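Local coordinates for SAM-dependent methyltransferase (Pyrococcus horikoshii, PDB 1WZN), which probably transfers methyl groups from S-adenosyl-L-methionine to a substrate not yet identified, and is seen with the product S-adenosyl-L-homocysteine bound, at residues R44-A49 / L98-K103; I54-L59 / Y64-L69. All blocks are in the same frame, centred on the assembly; numbering follows the deposited sequence.

Contact 1: R44-A49 / L98-K103. With SAH (S-adenosyl-L-homocysteine), chain F.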
ATOM      1  N   ARG A  44      44.425  -0.698 -21.231  1.00 17.55           N
ATOM      2  CA  ARG A  44      43.719   0.422 -21.849  1.00 17.41           C
ATOM      3  C   ARG A  44      42.211   0.160 -21.870  1.00 17.57           C
ATOM      4  O   ARG A  44      41.743  -0.841 -22.425  1.00 16.57           O
ATOM      5  CB  ARG A  44      44.257   0.644 -23.270  1.00 18.19           C
ATOM      6  CG  ARG A  44      43.783   1.924 -23.971  1.00 19.68           C
ATOM      7  CD  ARG A  44      44.624   2.148 -25.233  1.00 25.98           C
ATOM      8  NE  ARG A  44      43.983   2.975 -26.261  1.00 32.60           N
ATOM      9  CZ  ARG A  44      43.919   4.304 -26.249  1.00 35.57           C
ATOM     10  NH1 ARG A  44      44.454   4.997 -25.251  1.00 36.83           N
ATOM     11  NH2 ARG A  44      43.343   4.948 -27.260  1.00 34.05           N
ATOM     12  N   VAL A  45      41.463   1.077 -21.265  1.00 17.58           N
ATOM     13  CA  VAL A  45      40.011   0.953 -21.140  1.00 16.43           C
ATOM     14  C   VAL A  45      39.263   2.122 -21.764  1.00 15.46           C
ATOM     15  O   VAL A  45      39.663   3.268 -21.611  1.00 13.75           O
ATOM     16  CB  VAL A  45      39.608   0.896 -19.650  1.00 17.44           C
ATOM     17  CG1 VAL A  45      38.106   0.694 -19.510  1.00 16.18           C
ATOM     18  CG2 VAL A  45      40.368  -0.224 -18.947  1.00 19.08           C
ATOM     19  N   LEU A  46      38.173   1.817 -22.463  1.00 14.10           N
ATOM     20  CA  LEU A  46      37.326   2.835 -23.074  1.00 13.40           C
ATOM     21  C   LEU A  46      36.077   2.864 -22.198  1.00 13.39           C
ATOM     22  O   LEU A  46      35.380   1.856 -22.095  1.00 13.85           O
ATOM     23  CB  LEU A  46      36.926   2.438 -24.501  1.00 12.86           C
ATOM     24  CG  LEU A  46      35.851   3.307 -25.175  1.00 12.90           C
ATOM     25  CD1 LEU A  46      36.347   4.731 -25.319  1.00 16.77           C
ATOM     26  CD2 LEU A  46      35.500   2.734 -26.546  1.00 16.95           C
ATOM     27  N   ASP A  47      35.806   3.995 -21.555  1.00 13.12           N
ATOM     28  CA  ASP A  47      34.626   4.100 -20.702  1.00 12.89           C
ATOM     29  C   ASP A  47      33.569   4.929 -21.439  1.00 13.10           C
ATOM     30  O   ASP A  47      33.674   6.149 -21.526  1.00 12.68           O
ATOM     31  CB  ASP A  47      34.998   4.748 -19.359  1.00 12.35           C
ATOM     32  CG  ASP A  47      33.837   4.762 -18.380  1.00 13.68           C
ATOM     33  OD1 ASP A  47      33.026   3.810 -18.426  1.00 13.23           O
ATOM     34  OD2 ASP A  47      33.738   5.708 -17.568  1.00 14.37           O
ATOM     35  N   LEU A  48      32.557   4.242 -21.972  1.00 13.12           N
ATOM     36  CA  LEU A  48      31.481   4.865 -22.746  1.00 12.47           C
ATOM     37  C   LEU A  48      30.411   5.530 -21.876  1.00 13.85           C
ATOM     38  O   LEU A  48      29.997   4.969 -20.867  1.00 14.46           O
ATOM     39  CB  LEU A  48      30.831   3.802 -23.647  1.00 13.80           C
ATOM     40  CG  LEU A  48      31.771   3.072 -24.632  1.00 13.79           C
ATOM     41  CD1 LEU A  48      31.030   1.899 -25.277  1.00 16.24           C
ATOM     42  CD2 LEU A  48      32.251   4.030 -25.709  1.00 15.05           C
ATOM     43  N   ALA A  49      29.947   6.703 -22.309  1.00 14.78           N
ATOM     44  CA  ALA A  49      28.954   7.497 -21.576  1.00 14.24           C
ATOM     45  C   ALA A  49      29.502   7.669 -20.166  1.00 14.83           C
ATOM     46  O   ALA A  49      28.834   7.372 -19.175  1.00 14.18           O
ATOM     47  CB  ALA A  49      27.595   6.787 -21.557  1.00 12.18           C
ATOM     48  N   LEU A  98      27.096   5.520 -30.131  1.00 17.78           N
ATOM     49  CA  LEU A  98      26.644   4.760 -31.295  1.00 19.97           C
ATOM     50  C   LEU A  98      27.449   5.077 -32.545  1.00 20.42           C
ATOM     51  O   LEU A  98      27.271   4.442 -33.586  1.00 22.97           O
ATOM     52  CB  LEU A  98      25.162   5.027 -31.563  1.00 18.44           C
ATOM     53  CG  LEU A  98      24.205   4.650 -30.430  1.00 18.39           C
ATOM     54  CD1 LEU A  98      22.779   4.999 -30.830  1.00 18.92           C
ATOM     55  CD2 LEU A  98      24.323   3.163 -30.118  1.00 18.75           C
ATOM     56  N   GLU A  99      28.336   6.057 -32.443  1.00 21.22           N
ATOM     57  CA  GLU A  99      29.146   6.459 -33.582  1.00 22.13           C
ATOM     58  C   GLU A  99      30.639   6.231 -33.394  1.00 22.01           C
ATOM     59  O   GLU A  99      31.444   6.747 -34.169  1.00 21.16           O
ATOM     60  CB  GLU A  99      28.894   7.936 -33.897  1.00 25.05           C
ATOM     61  CG  GLU A  99      27.516   8.224 -34.477  1.00 29.81           C
ATOM     62  CD  GLU A  99      27.178   9.707 -34.477  1.00 35.24           C
ATOM     63  OE1 GLU A  99      28.110  10.535 -34.552  1.00 36.54           O
ATOM     64  OE2 GLU A  99      25.975  10.045 -34.414  1.00 38.38           O
ATOM     65  N   ILE A 100      31.025   5.473 -32.371  1.00 20.67           N
ATOM     66  CA  ILE A 100      32.447   5.234 -32.172  1.00 18.81           C
ATOM     67  C   ILE A 100      32.983   4.442 -33.357  1.00 20.69           C
ATOM     68  O   ILE A 100      32.241   3.697 -34.004  1.00 18.73           O
ATOM     69  CB  ILE A 100      32.746   4.459 -30.865  1.00 18.47           C
ATOM     70  CG1 ILE A 100      32.059   3.088 -30.880  1.00 18.46           C
ATOM     71  CG2 ILE A 100      32.311   5.293 -29.660  1.00 18.43           C
ATOM     72  CD1 ILE A 100      32.409   2.223 -29.673  1.00 16.70           C
ATOM     73  N   ALA A 101      34.270   4.606 -33.643  1.00 19.23           N
ATOM     74  CA  ALA A 101      34.882   3.906 -34.766  1.00 21.79           C
ATOM     75  C   ALA A 101      36.232   3.297 -34.404  1.00 21.95           C
ATOM     76  O   ALA A 101      37.083   3.083 -35.272  1.00 24.20           O
ATOM     77  CB  ALA A 101      35.037   4.862 -35.946  1.00 22.65           C
ATOM     78  N   PHE A 102      36.425   3.013 -33.121  1.00 20.45           N
ATOM     79  CA  PHE A 102      37.670   2.418 -32.662  1.00 20.41           C
ATOM     80  C   PHE A 102      37.771   1.013 -33.230  1.00 21.37           C
ATOM     81  O   PHE A 102      36.771   0.299 -33.325  1.00 20.16           O
ATOM     82  CB  PHE A 102      37.697   2.382 -31.136  1.00 20.85           C
ATOM     83  CG  PHE A 102      37.592   3.739 -30.509  1.00 21.03           C
ATOM     84  CD1 PHE A 102      38.625   4.664 -30.652  1.00 21.69           C
ATOM     85  CD2 PHE A 102      36.458   4.103 -29.799  1.00 20.02           C
ATOM     86  CE1 PHE A 102      38.525   5.935 -30.092  1.00 22.79           C
ATOM     87  CE2 PHE A 102      36.345   5.366 -29.239  1.00 21.28           C
ATOM     88  CZ  PHE A 102      37.383   6.289 -29.384  1.00 23.45           C
ATOM     89  N   LYS A 103      38.979   0.609 -33.602  1.00 19.68           N
ATOM     90  CA  LYS A 103      39.168  -0.710 -34.182  1.00 21.22           C
ATOM     91  C   LYS A 103      40.169  -1.563 -33.422  1.00 22.18           C
ATOM     92  O   LYS A 103      41.383  -1.332 -33.499  1.00 19.55           O
ATOM     93  CB  LYS A 103      39.617  -0.579 -35.641  1.00 25.02           C
ATOM     94  CG  LYS A 103      38.700   0.285 -36.489  1.00 28.90           C
ATOM     95  CD  LYS A 103      37.324  -0.349 -36.646  1.00 31.88           C
ATOM     96  CE  LYS A 103      36.336   0.640 -37.252  1.00 35.31           C
ATOM     97  NZ  LYS A 103      36.908   1.322 -38.450  1.00 38.67           N
TER
HETATM   98  N   SAH F1001      29.077   6.394 -16.423  1.00 16.53           N
HETATM   99  CA  SAH F1001      28.751   7.582 -15.524  1.00 16.95           C
HETATM  100  CB  SAH F1001      27.512   8.362 -15.870  1.00 18.90           C
HETATM  101  CG  SAH F1001      26.138   7.713 -15.853  1.00 17.92           C
HETATM  102  SD  SAH F1001      24.954   9.013 -16.427  1.00 17.57           S
HETATM  103  C   SAH F1001      28.684   7.005 -14.039  1.00 18.08           C
HETATM  104  O   SAH F1001      28.883   5.793 -13.834  1.00 17.25           O
HETATM  105  OXT SAH F1001      28.431   7.872 -13.112  1.00 20.54           O
HETATM  106  C5' SAH F1001      24.548   8.539 -18.063  1.00 16.16           C
HETATM  107  C4' SAH F1001      25.527   9.234 -19.130  1.00 15.87           C
HETATM  108  O4' SAH F1001      25.017   8.757 -20.381  1.00 17.24           O
HETATM  109  C3' SAH F1001      25.435  10.739 -19.234  1.00 17.57           C
HETATM  110  O3' SAH F1001      26.693  11.340 -18.928  1.00 16.94           O
HETATM  111  C2' SAH F1001      24.938  10.965 -20.722  1.00 15.43           C
HETATM  112  O2' SAH F1001      25.439  12.171 -21.284  1.00 18.24           O
HETATM  113  C1' SAH F1001      25.425   9.704 -21.414  1.00 15.89           C
HETATM  114  N9  SAH F1001      24.836   9.353 -22.569  1.00 17.41           N
HETATM  115  C8  SAH F1001      23.523   9.060 -22.910  1.00 17.36           C
HETATM  116  N7  SAH F1001      23.328   8.750 -24.150  1.00 17.55           N
HETATM  117  C5  SAH F1001      24.620   8.835 -24.739  1.00 17.74           C
HETATM  118  C6  SAH F1001      25.062   8.604 -26.085  1.00 17.62           C
HETATM  119  N6  SAH F1001      24.247   8.244 -27.086  1.00 17.64           N
HETATM  120  N1  SAH F1001      26.415   8.783 -26.287  1.00 15.44           N
HETATM  121  C2  SAH F1001      27.277   9.150 -25.296  1.00 17.18           C
HETATM  122  N3  SAH F1001      26.889   9.378 -23.992  1.00 16.44           N
HETATM  123  C4  SAH F1001      25.554   9.204 -23.788  1.00 16.93           C

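Contact 2: I54-L59 / Y64-L69. With SAH (S-adenosyl-L-homocysteine), chain F.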
ATOM      1  N   ILE A  54      32.996   9.373 -12.621  1.00 16.32           N
ATOM      2  CA  ILE A  54      33.097   8.754 -11.304  1.00 16.49           C
ATOM      3  C   ILE A  54      33.916   7.456 -11.352  1.00 17.43           C
ATOM      4  O   ILE A  54      34.955   7.357 -10.702  1.00 16.61           O
ATOM      5  CB  ILE A  54      31.681   8.532 -10.704  1.00 16.06           C
ATOM      6  CG1 ILE A  54      31.090   9.896 -10.325  1.00 18.21           C
ATOM      7  CG2 ILE A  54      31.751   7.633  -9.474  1.00 17.66           C
ATOM      8  CD1 ILE A  54      29.620   9.880  -9.959  1.00 19.30           C
ATOM      9  N   PRO A  55      33.471   6.445 -12.123  1.00 16.69           N
ATOM     10  CA  PRO A  55      34.299   5.232 -12.144  1.00 15.82           C
ATOM     11  C   PRO A  55      35.550   5.404 -13.023  1.00 14.90           C
ATOM     12  O   PRO A  55      36.551   4.709 -12.840  1.00 16.36           O
ATOM     13  CB  PRO A  55      33.340   4.165 -12.678  1.00 18.96           C
ATOM     14  CG  PRO A  55      32.435   4.955 -13.584  1.00 18.19           C
ATOM     15  CD  PRO A  55      32.173   6.215 -12.787  1.00 17.93           C
ATOM     16  N   THR A  56      35.481   6.336 -13.972  1.00 14.69           N
ATOM     17  CA  THR A  56      36.587   6.623 -14.889  1.00 15.56           C
ATOM     18  C   THR A  56      37.852   7.011 -14.114  1.00 14.61           C
ATOM     19  O   THR A  56      38.932   6.472 -14.349  1.00 15.00           O
ATOM     20  CB  THR A  56      36.223   7.797 -15.834  1.00 14.27           C
ATOM     21  OG1 THR A  56      34.865   7.651 -16.276  1.00 14.19           O
ATOM     22  CG2 THR A  56      37.140   7.810 -17.055  1.00 13.54           C
ATOM     23  N   LEU A  57      37.709   7.964 -13.200  1.00 15.65           N
ATOM     24  CA  LEU A  57      38.832   8.420 -12.390  1.00 16.87           C
ATOM     25  C   LEU A  57      39.327   7.334 -11.437  1.00 16.99           C
ATOM     26  O   LEU A  57      40.530   7.215 -11.191  1.00 16.87           O
ATOM     27  CB  LEU A  57      38.446   9.683 -11.610  1.00 18.91           C
ATOM     28  CG  LEU A  57      38.656  11.012 -12.359  1.00 21.39           C
ATOM     29  CD1 LEU A  57      37.710  11.099 -13.552  1.00 23.79           C
ATOM     30  CD2 LEU A  57      38.418  12.176 -11.412  1.00 25.30           C
ATOM     31  N   GLU A  58      38.407   6.531 -10.906  1.00 17.35           N
ATOM     32  CA  GLU A  58      38.801   5.457  -9.998  1.00 18.38           C
ATOM     33  C   GLU A  58      39.688   4.456 -10.752  1.00 18.83           C
ATOM     34  O   GLU A  58      40.709   3.991 -10.229  1.00 15.95           O
ATOM     35  CB  GLU A  58      37.553   4.769  -9.428  1.00 18.42           C
ATOM     36  CG  GLU A  58      37.827   3.627  -8.451  1.00 18.43           C
ATOM     37  CD  GLU A  58      38.715   4.023  -7.277  1.00 21.54           C
ATOM     38  OE1 GLU A  58      38.630   5.179  -6.811  1.00 20.56           O
ATOM     39  OE2 GLU A  58      39.489   3.159  -6.806  1.00 22.39           O
ATOM     40  N   LEU A  59      39.303   4.130 -11.984  1.00 16.54           N
ATOM     41  CA  LEU A  59      40.091   3.215 -12.810  1.00 16.37           C
ATOM     42  C   LEU A  59      41.452   3.849 -13.121  1.00 17.55           C
ATOM     43  O   LEU A  59      42.486   3.181 -13.069  1.00 17.47           O
ATOM     44  CB  LEU A  59      39.347   2.905 -14.121  1.00 15.46           C
ATOM     45  CG  LEU A  59      38.243   1.840 -14.024  1.00 16.06           C
ATOM     46  CD1 LEU A  59      37.283   1.921 -15.207  1.00 15.41           C
ATOM     47  CD2 LEU A  59      38.908   0.467 -13.967  1.00 14.73           C
ATOM     48  N   TYR A  64      45.141   2.247 -14.894  1.00 17.86           N
ATOM     49  CA  TYR A  64      44.634   1.978 -16.229  1.00 18.01           C
ATOM     50  C   TYR A  64      44.755   3.216 -17.111  1.00 17.38           C
ATOM     51  O   TYR A  64      44.689   4.344 -16.618  1.00 16.83           O
ATOM     52  CB  TYR A  64      43.171   1.528 -16.135  1.00 17.00           C
ATOM     53  CG  TYR A  64      43.029   0.197 -15.436  1.00 17.48           C
ATOM     54  CD1 TYR A  64      43.346  -0.987 -16.097  1.00 19.02           C
ATOM     55  CD2 TYR A  64      42.663   0.123 -14.092  1.00 17.52           C
ATOM     56  CE1 TYR A  64      43.307  -2.210 -15.444  1.00 18.90           C
ATOM     57  CE2 TYR A  64      42.626  -1.103 -13.423  1.00 19.69           C
ATOM     58  CZ  TYR A  64      42.952  -2.264 -14.114  1.00 17.80           C
ATOM     59  OH  TYR A  64      42.938  -3.483 -13.478  1.00 20.39           O
ATOM     60  N   GLU A  65      44.968   2.995 -18.407  1.00 17.37           N
ATOM     61  CA  GLU A  65      45.050   4.079 -19.384  1.00 19.07           C
ATOM     62  C   GLU A  65      43.606   4.168 -19.852  1.00 17.61           C
ATOM     63  O   GLU A  65      43.143   3.302 -20.590  1.00 16.39           O
ATOM     64  CB  GLU A  65      45.946   3.687 -20.561  1.00 21.71           C
ATOM     65  CG  GLU A  65      46.112   4.788 -21.605  1.00 29.27           C
ATOM     66  CD  GLU A  65      46.845   4.308 -22.849  1.00 32.67           C
ATOM     67  OE1 GLU A  65      47.812   3.537 -22.709  1.00 37.96           O
ATOM     68  OE2 GLU A  65      46.461   4.707 -23.965  1.00 35.93           O
ATOM     69  N   VAL A  66      42.903   5.212 -19.435  1.00 17.17           N
ATOM     70  CA  VAL A  66      41.486   5.333 -19.761  1.00 14.47           C
ATOM     71  C   VAL A  66      41.103   6.445 -20.718  1.00 16.13           C
ATOM     72  O   VAL A  66      41.662   7.544 -20.679  1.00 15.39           O
ATOM     73  CB  VAL A  66      40.670   5.520 -18.460  1.00 14.18           C
ATOM     74  CG1 VAL A  66      39.173   5.377 -18.733  1.00 14.80           C
ATOM     75  CG2 VAL A  66      41.137   4.511 -17.422  1.00 15.26           C
ATOM     76  N   VAL A  67      40.155   6.131 -21.595  1.00 13.14           N
ATOM     77  CA  VAL A  67      39.608   7.092 -22.548  1.00 13.75           C
ATOM     78  C   VAL A  67      38.120   7.161 -22.195  1.00 14.21           C
ATOM     79  O   VAL A  67      37.448   6.134 -22.174  1.00 13.56           O
ATOM     80  CB  VAL A  67      39.747   6.598 -24.002  1.00 15.42           C
ATOM     81  CG1 VAL A  67      39.017   7.547 -24.953  1.00 16.80           C
ATOM     82  CG2 VAL A  67      41.230   6.505 -24.379  1.00 14.73           C
ATOM     83  N   GLY A  68      37.614   8.355 -21.892  1.00 15.08           N
ATOM     84  CA  GLY A  68      36.204   8.486 -21.547  1.00 15.38           C
ATOM     85  C   GLY A  68      35.462   9.224 -22.642  1.00 15.26           C
ATOM     86  O   GLY A  68      35.961  10.219 -23.158  1.00 16.95           O
ATOM     87  N   LEU A  69      34.279   8.737 -23.005  1.00 13.34           N
ATOM     88  CA  LEU A  69      33.484   9.363 -24.054  1.00 13.66           C
ATOM     89  C   LEU A  69      32.084   9.697 -23.548  1.00 13.86           C
ATOM     90  O   LEU A  69      31.436   8.874 -22.907  1.00 15.03           O
ATOM     91  CB  LEU A  69      33.362   8.414 -25.254  1.00 13.54           C
ATOM     92  CG  LEU A  69      32.434   8.848 -26.392  1.00 16.38           C
ATOM     93  CD1 LEU A  69      33.103   9.929 -27.227  1.00 17.55           C
ATOM     94  CD2 LEU A  69      32.109   7.648 -27.258  1.00 18.45           C
TER
HETATM   95  N   SAH F1001      29.077   6.394 -16.423  1.00 16.53           N
HETATM   96  CA  SAH F1001      28.751   7.582 -15.524  1.00 16.95           C
HETATM   97  CB  SAH F1001      27.512   8.362 -15.870  1.00 18.90           C
HETATM   98  CG  SAH F1001      26.138   7.713 -15.853  1.00 17.92           C
HETATM   99  SD  SAH F1001      24.954   9.013 -16.427  1.00 17.57           S
HETATM  100  C   SAH F1001      28.684   7.005 -14.039  1.00 18.08           C
HETATM  101  O   SAH F1001      28.883   5.793 -13.834  1.00 17.25           O
HETATM  102  OXT SAH F1001      28.431   7.872 -13.112  1.00 20.54           O
HETATM  103  C5' SAH F1001      24.548   8.539 -18.063  1.00 16.16           C
HETATM  104  C4' SAH F1001      25.527   9.234 -19.130  1.00 15.87           C
HETATM  105  O4' SAH F1001      25.017   8.757 -20.381  1.00 17.24           O
HETATM  106  C3' SAH F1001      25.435  10.739 -19.234  1.00 17.57           C
HETATM  107  O3' SAH F1001      26.693  11.340 -18.928  1.00 16.94           O
HETATM  108  C2' SAH F1001      24.938  10.965 -20.722  1.00 15.43           C
HETATM  109  O2' SAH F1001      25.439  12.171 -21.284  1.00 18.24           O
HETATM  110  C1' SAH F1001      25.425   9.704 -21.414  1.00 15.89           C
HETATM  111  N9  SAH F1001      24.836   9.353 -22.569  1.00 17.41           N
HETATM  112  C8  SAH F1001      23.523   9.060 -22.910  1.00 17.36           C
HETATM  113  N7  SAH F1001      23.328   8.750 -24.150  1.00 17.55           N
HETATM  114  C5  SAH F1001      24.620   8.835 -24.739  1.00 17.74           C
HETATM  115  C6  SAH F1001      25.062   8.604 -26.085  1.00 17.62           C
HETATM  116  N6  SAH F1001      24.247   8.244 -27.086  1.00 17.64           N
HETATM  117  N1  SAH F1001      26.415   8.783 -26.287  1.00 15.44           N
HETATM  118  C2  SAH F1001      27.277   9.150 -25.296  1.00 17.18           C
HETATM  119  N3  SAH F1001      26.889   9.378 -23.992  1.00 16.44           N
HETATM  120  C4  SAH F1001      25.554   9.204 -23.788  1.00 16.93           C

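Contact 1: R44-A49 / L98-K103
Leu46 leans on the ring of Phe102 and, more loosely, on the end of Ile100. Its CB already heads for segment 98-103, and with CG anti to the backbone N (chi1 170°) the chain carries on in that direction before it forks. CD1 lies 4.0 Å from CE2 of Phe102. CD2 comes closer: it stands 3.7 Å from CD2 of Phe102, meeting the ring at a slant, and CD1 of Ile100 is a looser neighbour, at 4.4 Å. Both methyls therefore bear on the same CD2-CE2 bond of Phe102, whose ring also makes an edge-to-face stack with Phe106. The strand 44-48 is a central one of the Rossmann-like sheet of class I methyltransferases, and the irregular segment 98-103, which leads from strand 91-94 to strand 106-111, lies over part of one face of that sheet, beside helix 121-134. Two residues on, Leu48 meets Ile100 at roughly a right angle, its CD2 lying 4.1 Å from CG2 of Ile100. CG1 of Ile100 sits between its own backbone N and carbonyl carbon (chi1 60°), which sends CD1 to Leu46 while CG2 serves Leu48. Where the strand ends, Ala49 turns to the ligand: its carbonyl O accepts a 2.9 Å hydrogen bond from the amino N of S-adenosyl-L-homocysteine, and its CB lies 3.5 Å from the ribose O4' and 3.6 Å from the adenine N3.

Contact 2: I54-L59 / Y64-L69
Tyr64 brings the edge of its ring up to the last turn of segment 54-59, where the carbonyl O of Leu59 lies in the ring plane, 3.2 Å from CD2 of Tyr64. The same oxygen takes a weak hydrogen bond from Tyr64 N at 3.4 Å, so backbone and ring edge of one residue meet a single acceptor. Leu59 folds its CG back beside its own backbone N (chi1 -80°) and is extended beyond, which places its CD2 3.8 Å from CD2 of Tyr64; the two side chains cross at a slant. Two residues of helix 23-36 also engage the tyrosine: Glu31 is hydrogen-bonded to the phenol OH, and Phe34 stacks edge-to-face with the ring. Further along the strand, Val66 divides its branches between two helix residues: CG1 packs 3.6 Å from CG2 of Thr56, and CG2 lies 4.1 Å from CB of Leu59. Thr56 points its own two branches at different partners. Its chi1 of -42° sets CG2 anti to the backbone N and turned to the valine, while OG1 lies beside that N and is bonded to OD2 of Asp47, which satisfies a buried hydroxyl. At the start of the helix, Pro55 CD is 3.5 Å from a carboxylate O of S-adenosyl-L-homocysteine, and CD1 of Ile54 is 3.9 Å from its OXT. Helix packed against the strand that follows it, with S-adenosyl-L-homocysteine at its N-terminal end, is the first beta-alpha-beta crossover of the class I methyltransferase fold, where the glycine-rich turn ahead of the helix helps to form the S-adenosylmethionine site.

The centres of the two contacts are 12 Å apart, and contact 2 is nested within the chain loop that contact 1 closes: strand 44-48, helix 54-61, strand 65-70, then segment 98-103. Strands 44-48 and 65-70 are neighbours in the same mixed sheet, with helix 54-61 as the connection between them. They are tied at one end by a salt bridge from Arg44 NH1 to Glu65 OE2, and CG1 of Val66 rests near Val45 O. Leu69 joins strand 65-70 to segment 98-103, packing its CD2 against CG2 of Ile100. Both contacts reach the ligand: the end of strand 44-48 and the start of helix 54-61 together frame its amino acid end.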